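Local coordinates for putative periplasmic protein (PDB 3OE3), which inhibits C-type lysozyme in the periplasm and so probably helps protect the bacterial cell wall from host lysozymes, at residues Ala30-Ser35 / Tyr63-Lys68; Lys7-Tyr10 / Gln16-Glu19; Met43-Met46 / Gly51-Tyr54; Ile34-Glu39 / Pro81-Cys86. One frame throughout, in Å; residues are numbered along the deposited sequence.

Overall arrangement
All four contacts belong to one closed antiparallel barrel. Contact 1 is its core: side chains meet across the interior between strands that are not neighbours, with no hydrogen bond between them. Contacts 2 and 3 are hairpin contacts on opposite sides of the barrel's centre, about 16 Å apart centre to centre, and each combines backbone hydrogen bonding (two direct bonds in contact 2, one in contact 3) with a methyl over a tyrosine ring; contact 2 also has a salt bridge at the subunit interface, contact 3 a bridging water. Contact 4, at the surface, is the slightest, one glutamine against two aliphatic side chains. It shares Ile34 and Ser35 with contact 1, and its Leu83 packs on Met18 of contact 2.

Contact 1: Ala30-Ser35 / Tyr63-Lys68; sequences AYAIIS and YKLYTK
Ala32 and Leu65 are the closest point of two strands that face each other across the barrel, their CA atoms 8.7 Å apart, a spacing bridged by side chains and not by backbone hydrogen bonds. Leu65 reaches inward with CG anti to its backbone N (chi1 172°), and its CD2 methyl does the touching on this side. Leu65 CD2 lies 4.3 Å from Ala32 CB and 4.5 Å from Ile34 CG2, so one methyl serves two residues on the same face of strand 30-36. Ile34 divides its work between its branches: while CG2 turns to Leu65, the CG1 arm runs out straight (chi2 170°) and sets CD1 4.3 Å from Tyr63 CB, near the root of the tyrosine and oblique to its ring. All three pairs are apolar, with no polar link between the segments. Ile33, between the two inward residues, points away and packs on Ile33 of the second subunit. The rest of the core closes round the contact: Leu65 also rests on Met18 of strand 16-24, Met43 of strand 39-45 and Tyr54 of strand 52-56, and Ile34 on Leu74 of strand 71-76.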
# COMPACT_ATOMS: atom_id res chain seq x y z
N ALA C 30 12.93 -5.04 -0.62
CA ALA C 30 11.80 -4.87 -1.55
C ALA C 30 10.50 -5.39 -0.98
O ALA C 30 10.44 -6.49 -0.43
CB ALA C 30 12.10 -5.57 -2.88
N TYR C 31 9.45 -4.58 -1.13
CA TYR C 31 8.11 -4.95 -0.69
C TYR C 31 7.14 -4.51 -1.77
O TYR C 31 7.49 -3.73 -2.67
CB TYR C 31 7.74 -4.25 0.63
CG TYR C 31 8.77 -4.42 1.72
CD1 TYR C 31 9.82 -3.52 1.84
CD2 TYR C 31 8.68 -5.45 2.65
CE1 TYR C 31 10.77 -3.66 2.84
CE2 TYR C 31 9.62 -5.59 3.66
CZ TYR C 31 10.67 -4.69 3.74
OH TYR C 31 11.63 -4.79 4.74
N ALA C 32 5.91 -5.01 -1.68
CA ALA C 32 4.85 -4.58 -2.59
C ALA C 32 3.57 -4.46 -1.80
O ALA C 32 3.40 -5.13 -0.78
CB ALA C 32 4.68 -5.59 -3.72
N ILE C 33 2.65 -3.61 -2.26
CA ILE C 33 1.33 -3.56 -1.66
C ILE C 33 0.30 -3.60 -2.77
O ILE C 33 0.40 -2.86 -3.74
CB ILE C 33 1.09 -2.28 -0.84
CG1 ILE C 33 2.21 -2.03 0.17
CG2 ILE C 33 -0.26 -2.38 -0.10
CD1 ILE C 33 2.21 -0.61 0.68
N ILE C 34 -0.67 -4.49 -2.61
CA ILE C 34 -1.80 -4.57 -3.55
C ILE C 34 -3.10 -4.36 -2.79
O ILE C 34 -3.12 -4.41 -1.56
CB ILE C 34 -1.83 -5.93 -4.29
CG1 ILE C 34 -2.02 -7.08 -3.30
CG2 ILE C 34 -0.57 -6.10 -5.14
CD1 ILE C 34 -2.31 -8.46 -3.99
N SER C 35 -4.19 -4.10 -3.51
CA SER C 35 -5.49 -3.94 -2.90
C SER C 35 -6.42 -5.01 -3.48
O SER C 35 -6.59 -5.07 -4.70
CB SER C 35 -6.03 -2.54 -3.19
OG SER C 35 -7.32 -2.34 -2.64
N TYR C 63 -2.21 -14.64 -1.25
CA TYR C 63 -1.85 -13.92 -2.46
C TYR C 63 -0.36 -13.99 -2.72
O TYR C 63 0.46 -13.81 -1.81
CB TYR C 63 -2.26 -12.44 -2.37
CG TYR C 63 -3.77 -12.22 -2.31
CD1 TYR C 63 -4.59 -12.58 -3.37
CD2 TYR C 63 -4.35 -11.65 -1.19
CE1 TYR C 63 -5.94 -12.37 -3.32
CE2 TYR C 63 -5.72 -11.45 -1.12
CZ TYR C 63 -6.51 -11.82 -2.18
OH TYR C 63 -7.87 -11.62 -2.13
N LYS C 64 -0.01 -14.26 -3.97
CA LYS C 64 1.35 -14.14 -4.45
C LYS C 64 1.35 -13.39 -5.78
O LYS C 64 0.48 -13.59 -6.65
CB LYS C 64 2.01 -15.52 -4.58
CG LYS C 64 2.24 -16.22 -3.25
CD LYS C 64 2.95 -17.56 -3.45
CE LYS C 64 3.43 -18.14 -2.13
NZ LYS C 64 2.36 -18.15 -1.10
N LEU C 65 2.33 -12.50 -5.93
CA LEU C 65 2.45 -11.66 -7.09
C LEU C 65 3.74 -12.05 -7.79
O LEU C 65 4.84 -11.93 -7.22
CB LEU C 65 2.48 -10.18 -6.66
CG LEU C 65 2.79 -9.14 -7.74
CD1 LEU C 65 1.63 -9.08 -8.74
CD2 LEU C 65 3.06 -7.75 -7.12
N TYR C 66 3.62 -12.56 -9.01
CA TYR C 66 4.79 -12.98 -9.75
C TYR C 66 5.05 -11.99 -10.86
O TYR C 66 4.18 -11.75 -11.70
CB TYR C 66 4.58 -14.37 -10.33
CG TYR C 66 4.38 -15.42 -9.28
CD1 TYR C 66 5.46 -16.13 -8.78
CD2 TYR C 66 3.12 -15.69 -8.76
CE1 TYR C 66 5.28 -17.09 -7.80
CE2 TYR C 66 2.94 -16.64 -7.78
CZ TYR C 66 4.02 -17.34 -7.31
OH TYR C 66 3.85 -18.30 -6.34
N THR C 67 6.25 -11.42 -10.89
CA THR C 67 6.55 -10.42 -11.90
C THR C 67 7.85 -10.73 -12.62
O THR C 67 8.77 -11.32 -12.05
CB THR C 67 6.62 -9.00 -11.31
OG1 THR C 67 7.92 -8.74 -10.78
CG2 THR C 67 5.57 -8.81 -10.20
N LYS C 68 7.89 -10.33 -13.89
CA LYS C 68 9.01 -10.58 -14.78
C LYS C 68 9.03 -9.45 -15.78
O LYS C 68 8.13 -9.34 -16.60
CB LYS C 68 8.80 -11.91 -15.50
CG LYS C 68 9.93 -12.31 -16.43
CD LYS C 68 11.19 -12.63 -15.65
CE LYS C 68 12.33 -13.01 -16.59
NZ LYS C 68 11.95 -14.13 -17.49

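Contact 2: Lys7-Tyr10 / Gln16-Glu19; sequences KSIY and QVME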
# COMPACT_ATOMS: atom_id res chain seq x y z
N LYS C 7 4.39 3.86 -7.69
CA LYS C 7 3.15 3.18 -8.02
C LYS C 7 3.19 2.73 -9.46
O LYS C 7 3.52 3.51 -10.37
CB LYS C 7 1.95 4.11 -7.82
CG LYS C 7 0.65 3.51 -8.36
CD LYS C 7 -0.51 4.50 -8.36
CE LYS C 7 -1.05 4.73 -6.97
NZ LYS C 7 -2.34 5.47 -6.97
N SER C 8 2.84 1.46 -9.68
CA SER C 8 2.74 0.91 -11.02
C SER C 8 1.30 0.55 -11.30
O SER C 8 0.60 0.03 -10.44
CB SER C 8 3.59 -0.35 -11.14
OG SER C 8 4.97 -0.03 -11.19
N ILE C 9 0.86 0.83 -12.52
CA ILE C 9 -0.48 0.45 -12.93
C ILE C 9 -0.37 -0.57 -14.07
O ILE C 9 0.37 -0.36 -15.04
CB ILE C 9 -1.29 1.69 -13.34
CG1 ILE C 9 -1.44 2.63 -12.14
CG2 ILE C 9 -2.66 1.29 -13.91
CD1 ILE C 9 -2.34 3.80 -12.37
N TYR C 10 -1.08 -1.70 -13.94
CA TYR C 10 -1.02 -2.77 -14.93
C TYR C 10 -2.38 -2.93 -15.59
O TYR C 10 -3.41 -2.87 -14.91
CB TYR C 10 -0.68 -4.11 -14.26
CG TYR C 10 0.73 -4.24 -13.70
CD1 TYR C 10 1.04 -3.75 -12.43
CD2 TYR C 10 1.73 -4.90 -14.41
CE1 TYR C 10 2.30 -3.87 -11.91
CE2 TYR C 10 3.02 -5.01 -13.89
CZ TYR C 10 3.29 -4.49 -12.63
OH TYR C 10 4.56 -4.61 -12.09
N GLN C 16 -9.50 -5.65 -16.60
CA GLN C 16 -9.15 -5.39 -15.21
C GLN C 16 -7.86 -4.58 -15.12
O GLN C 16 -6.98 -4.68 -15.95
CB GLN C 16 -8.95 -6.71 -14.48
CG GLN C 16 -10.16 -7.60 -14.47
CD GLN C 16 -11.34 -6.95 -13.81
OE1 GLN C 16 -11.26 -6.51 -12.66
NE2 GLN C 16 -12.46 -6.89 -14.53
N VAL C 17 -7.77 -3.78 -14.07
CA VAL C 17 -6.57 -3.00 -13.81
C VAL C 17 -6.02 -3.42 -12.45
O VAL C 17 -6.78 -3.76 -11.54
CB VAL C 17 -6.89 -1.50 -13.79
CG1 VAL C 17 -5.65 -0.70 -13.40
CG2 VAL C 17 -7.41 -1.05 -15.14
N MSE C 18 -4.70 -3.45 -12.33
CA MSE C 18 -4.10 -3.71 -11.01
C MSE C 18 -3.14 -2.60 -10.65
O MSE C 18 -2.20 -2.35 -11.40
CB MSE C 18 -3.33 -5.04 -11.04
CG MSE C 18 -2.66 -5.40 -9.73
SE MSE C 18 -1.86 -7.18 -9.72
CE MSE C 18 -0.44 -6.86 -11.03
N GLU C 19 -3.36 -1.93 -9.52
CA GLU C 19 -2.38 -1.01 -8.95
C GLU C 19 -1.44 -1.79 -8.02
O GLU C 19 -1.89 -2.61 -7.22
CB GLU C 19 -3.07 0.07 -8.10
CG GLU C 19 -3.58 1.28 -8.84
CD GLU C 19 -3.98 2.39 -7.89
OE1 GLU C 19 -3.85 2.21 -6.66
OE2 GLU C 19 -4.43 3.44 -8.38
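Tyr10 and Met18 form a hydrogen-bonded antiparallel pair and Ile9 and Glu19 the adjoining non-hydrogen-bonded one, in short strands whose axes approach to 4.7 Å, with 166° between their N-to-C directions. Tyr10 N donates to Met18 O at 2.9 Å, and Met18 N returns a bond of 2.9 Å to Tyr10 O. That second carbonyl also receives a CA-H...O contact from Val17 CA, at 3.3 Å from Tyr10 O. The side chains of the hydrogen-bonded pair lie alongside each other on the inner face. Met18, a selenomethionine, runs out extended as far as SE and then bends (chi3 67°), which carries CE over one face of the Tyr10 ring, 4.1 Å from the centroid and displaced toward the rim, in a CH-pi contact; the carbonyl O of Met18 lies in plane at the ring edge. On the outer face Ile9 CG2 meets Val17 CG1 at 3.6 Å, and the Glu19 chain runs beside Ile9 to reach Lys7. There Lys7 NZ makes a salt bridge with Glu19 OE2 at 3.2 Å, coming from above the carboxylate plane, 55° out of it. Both charged ends are also engaged by the second subunit, where Met40 of that chain offers its O to Lys7 NZ and its N to Glu19 OE1, so the ion pair helps join the two chains. Inside the barrel, Tyr10 OH bonds to Tyr22 OH, while Leu88 and Leu83 of strand 80-88 and Ala72 and Leu74 of strand 71-76 pack against the Tyr10 and Met18 side.

Contact 3: Met43-Met46 / Gly51-Tyr54; sequences MRLM and GANY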
# COMPACT_ATOMS: atom_id res chain seq x y z
N MSE C 43 3.19 -7.16 1.06
CA MSE C 43 3.89 -8.34 0.59
C MSE C 43 5.40 -8.16 0.66
O MSE C 43 5.89 -7.04 0.57
CB MSE C 43 3.48 -8.64 -0.85
CG MSE C 43 1.99 -8.52 -1.05
SE MSE C 43 1.52 -8.86 -2.92
CE MSE C 43 1.44 -10.78 -2.86
N ARG C 44 6.12 -9.27 0.79
CA ARG C 44 7.58 -9.25 0.87
C ARG C 44 8.13 -9.96 -0.36
O ARG C 44 7.50 -10.86 -0.91
CB ARG C 44 8.05 -9.96 2.15
CG ARG C 44 7.71 -11.45 2.16
CD ARG C 44 8.30 -12.17 3.35
NE ARG C 44 9.76 -12.05 3.36
CZ ARG C 44 10.58 -12.90 2.73
NH1 ARG C 44 10.10 -13.93 2.05
NH2 ARG C 44 11.89 -12.70 2.80
N LEU C 45 9.31 -9.55 -0.81
CA LEU C 45 9.98 -10.23 -1.91
C LEU C 45 10.48 -11.60 -1.46
O LEU C 45 11.10 -11.74 -0.40
CB LEU C 45 11.16 -9.39 -2.42
CG LEU C 45 11.94 -9.97 -3.59
CD1 LEU C 45 11.19 -9.77 -4.89
CD2 LEU C 45 13.35 -9.36 -3.68
N MSE C 46 10.20 -12.62 -2.27
CA MSE C 46 10.73 -13.96 -2.04
C MSE C 46 12.10 -14.07 -2.70
O MSE C 46 12.22 -14.01 -3.92
CB MSE C 46 9.79 -15.03 -2.58
CG MSE C 46 8.51 -15.19 -1.76
SE MSE C 46 7.28 -16.52 -2.51
CE MSE C 46 6.90 -15.64 -4.12
N GLY C 51 12.00 -13.11 -11.88
CA GLY C 51 12.49 -11.78 -11.56
C GLY C 51 12.18 -11.34 -10.14
O GLY C 51 13.04 -11.35 -9.27
N ALA C 52 10.94 -10.94 -9.91
CA ALA C 52 10.59 -10.40 -8.60
C ALA C 52 9.22 -10.91 -8.18
O ALA C 52 8.19 -10.50 -8.73
CB ALA C 52 10.65 -8.89 -8.62
N ASN C 53 9.22 -11.82 -7.22
CA ASN C 53 8.02 -12.51 -6.79
C ASN C 53 7.75 -12.23 -5.33
O ASN C 53 8.66 -12.31 -4.49
CB ASN C 53 8.18 -14.01 -7.02
CG ASN C 53 8.63 -14.32 -8.43
OD1 ASN C 53 7.94 -13.99 -9.39
ND2 ASN C 53 9.79 -14.93 -8.57
N TYR C 54 6.51 -11.89 -5.03
CA TYR C 54 6.16 -11.41 -3.69
C TYR C 54 5.10 -12.28 -3.05
O TYR C 54 4.25 -12.86 -3.73
CB TYR C 54 5.64 -9.96 -3.75
CG TYR C 54 6.61 -8.95 -4.35
CD1 TYR C 54 6.77 -8.85 -5.74
CD2 TYR C 54 7.37 -8.11 -3.53
CE1 TYR C 54 7.66 -7.94 -6.29
CE2 TYR C 54 8.26 -7.19 -4.09
CZ TYR C 54 8.40 -7.11 -5.46
OH TYR C 54 9.27 -6.20 -6.02
O HOH W 1 11.55 -13.07 -6.25
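Leu45 lays its CD1 methyl over one face of the Tyr54 ring, 4.1 Å from the centroid and 18° off the ring normal, a CH-pi contact offset toward the rim. CG stands anti to the backbone N of Leu45 (chi1 -179°), which leads the chain across to strand 52-56, where Leu45 CD1 is also 3.9 Å from Ala52 CB. Leu45 and Tyr54 are a non-hydrogen-bonded antiparallel pair, and the backbone beside them is close: Arg44 O takes a CA-H...O contact from Tyr54 CA at 3.1 Å. Met43, a selenomethionine like Met46, touches Tyr54 at the base, CB to CB 3.8 Å. Beyond Leu45 the hairpin is tied by a single direct bond, Met46 N to Asn53 O, 2.7 Å long and nearly straight at 175°. In place of the return bond stands a water, which donates to Met46 O at 2.6 Å and accepts from Asn53 N at 2.8 Å. Met46 crosses Asn53 at about a right angle, its CE 3.6 Å from Asn53 CB. The chemistry thus changes along the hairpin: toward the core Tyr54 is held by aliphatic groups, Leu65 of strand 64-68 among them, whereas toward the loop the strands part enough for a water to complete the backbone pairing and satisfy both an N-H and a carbonyl.

Contact 4: Ile34-Glu39 / Pro81-Cys86; sequences ISQVNE and PVLSNC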
# COMPACT_ATOMS: atom_id res chain seq x y z
N ILE C 34 -0.67 -4.49 -2.61
CA ILE C 34 -1.80 -4.57 -3.55
C ILE C 34 -3.10 -4.36 -2.79
O ILE C 34 -3.12 -4.41 -1.56
CB ILE C 34 -1.83 -5.93 -4.29
CG1 ILE C 34 -2.02 -7.08 -3.30
CG2 ILE C 34 -0.57 -6.10 -5.14
CD1 ILE C 34 -2.31 -8.46 -3.99
N SER C 35 -4.19 -4.10 -3.51
CA SER C 35 -5.49 -3.94 -2.90
C SER C 35 -6.42 -5.01 -3.48
O SER C 35 -6.59 -5.07 -4.70
CB SER C 35 -6.03 -2.54 -3.19
OG SER C 35 -7.32 -2.34 -2.64
N GLN C 36 -6.96 -5.85 -2.62
CA GLN C 36 -7.92 -6.90 -3.01
C GLN C 36 -9.06 -6.99 -2.00
O GLN C 36 -8.83 -6.90 -0.80
CB GLN C 36 -7.23 -8.26 -3.08
CG GLN C 36 -6.45 -8.51 -4.35
CD GLN C 36 -7.35 -8.64 -5.55
OE1 GLN C 36 -8.28 -9.45 -5.56
NE2 GLN C 36 -7.10 -7.84 -6.57
N VAL C 37 -10.28 -7.20 -2.49
CA VAL C 37 -11.45 -7.29 -1.63
C VAL C 37 -11.47 -6.12 -0.64
O VAL C 37 -11.78 -6.29 0.54
CB VAL C 37 -11.51 -8.63 -0.88
CG1 VAL C 37 -12.94 -8.90 -0.39
CG2 VAL C 37 -11.05 -9.75 -1.80
N ASN C 38 -11.13 -4.95 -1.16
CA ASN C 38 -11.22 -3.71 -0.39
C ASN C 38 -10.28 -3.68 0.81
O ASN C 38 -10.56 -3.04 1.83
CB ASN C 38 -12.66 -3.47 0.06
CG ASN C 38 -12.91 -2.05 0.51
OD1 ASN C 38 -12.14 -1.14 0.19
ND2 ASN C 38 -13.98 -1.84 1.27
N GLU C 39 -9.17 -4.40 0.70
CA GLU C 39 -8.13 -4.41 1.72
C GLU C 39 -6.77 -4.24 1.07
O GLU C 39 -6.50 -4.77 -0.01
CB GLU C 39 -8.12 -5.75 2.48
CG GLU C 39 -9.45 -6.14 3.09
CD GLU C 39 -9.34 -7.39 3.95
OE1 GLU C 39 -8.66 -8.35 3.53
OE2 GLU C 39 -9.94 -7.40 5.04
N PRO C 81 -5.75 -18.24 -10.47
CA PRO C 81 -5.64 -16.90 -11.06
C PRO C 81 -6.56 -15.89 -10.38
O PRO C 81 -7.73 -16.19 -10.13
CB PRO C 81 -6.07 -17.11 -12.51
CG PRO C 81 -5.82 -18.56 -12.77
CD PRO C 81 -6.11 -19.25 -11.47
N VAL C 82 -6.03 -14.71 -10.10
CA VAL C 82 -6.83 -13.60 -9.62
C VAL C 82 -6.84 -12.51 -10.69
O VAL C 82 -7.90 -12.09 -11.14
CB VAL C 82 -6.29 -13.06 -8.30
CG1 VAL C 82 -7.12 -11.86 -7.85
CG2 VAL C 82 -6.31 -14.16 -7.24
N LEU C 83 -5.65 -12.09 -11.11
CA LEU C 83 -5.51 -11.17 -12.23
C LEU C 83 -4.42 -11.72 -13.13
O LEU C 83 -3.35 -12.08 -12.64
CB LEU C 83 -5.18 -9.76 -11.73
CG LEU C 83 -6.28 -9.02 -10.99
CD1 LEU C 83 -5.72 -7.78 -10.33
CD2 LEU C 83 -7.43 -8.66 -11.95
N SER C 84 -4.69 -11.81 -14.43
CA SER C 84 -3.83 -12.57 -15.34
C SER C 84 -3.33 -11.73 -16.50
O SER C 84 -3.99 -10.77 -16.91
CB SER C 84 -4.57 -13.79 -15.91
OG SER C 84 -5.01 -14.68 -14.90
N ASN C 85 -2.16 -12.09 -17.01
CA ASN C 85 -1.58 -11.44 -18.17
C ASN C 85 -1.52 -9.93 -17.97
O ASN C 85 -1.93 -9.15 -18.82
CB ASN C 85 -2.38 -11.80 -19.43
CG ASN C 85 -1.73 -11.29 -20.71
OD1 ASN C 85 -0.51 -11.22 -20.84
ND2 ASN C 85 -2.57 -10.94 -21.68
N CYS C 86 -0.99 -9.52 -16.83
CA CYS C 86 -0.87 -8.09 -16.54
C CYS C 86 0.39 -7.51 -17.16
O CYS C 86 1.45 -8.14 -17.14
CB CYS C 86 -0.85 -7.87 -15.02
SG CYS C 86 -2.38 -8.43 -14.19
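A tight turn and a beta bulge meet here at the surface of the barrel: the type I' turn from Gln36 to Glu39 brings its first residue against Val82 and Leu83, which both face Leu74 as a classic bulge. The backbones stay well apart, Gln36 CA lying 9.5 Å from Val82 CA, and the glutamine spans the interval. Its chain bends at chi2 (-68°), and the flat amide at its end touches both residues. Gln36 OE1 lies 3.5 Å from Val82 CG1, and Gln36 NE2 4.0 Å from Leu83 CD1. The glutamine and the two aliphatic side chains run in opposing senses, overlapping at their ends, and the contact is van der Waals in kind, without a hydrogen bond between the segments. What fixes the root of Gln36 is the turn, where its N donates to Glu39 O at 2.9 Å and Glu39 N donates back to Gln36 O at 2.9 Å. On the other segment the backbones of Val82 and Leu83 are tied to Leu74 of strand 71-76, and further along Cys86 forms the disulfide with Cys12 that joins strand 80-88 to strand 5-12. Two neighbouring positive-phi residues, Val37 and Asn38, inside a doubly bonded Gln36-Glu39 pair are the mark of a two-residue beta hairpin, here linking strands 30-36 and 39-45, while the bulge at Val82 and Leu83 is where strand 80-88 turns a corner in this closed barrel.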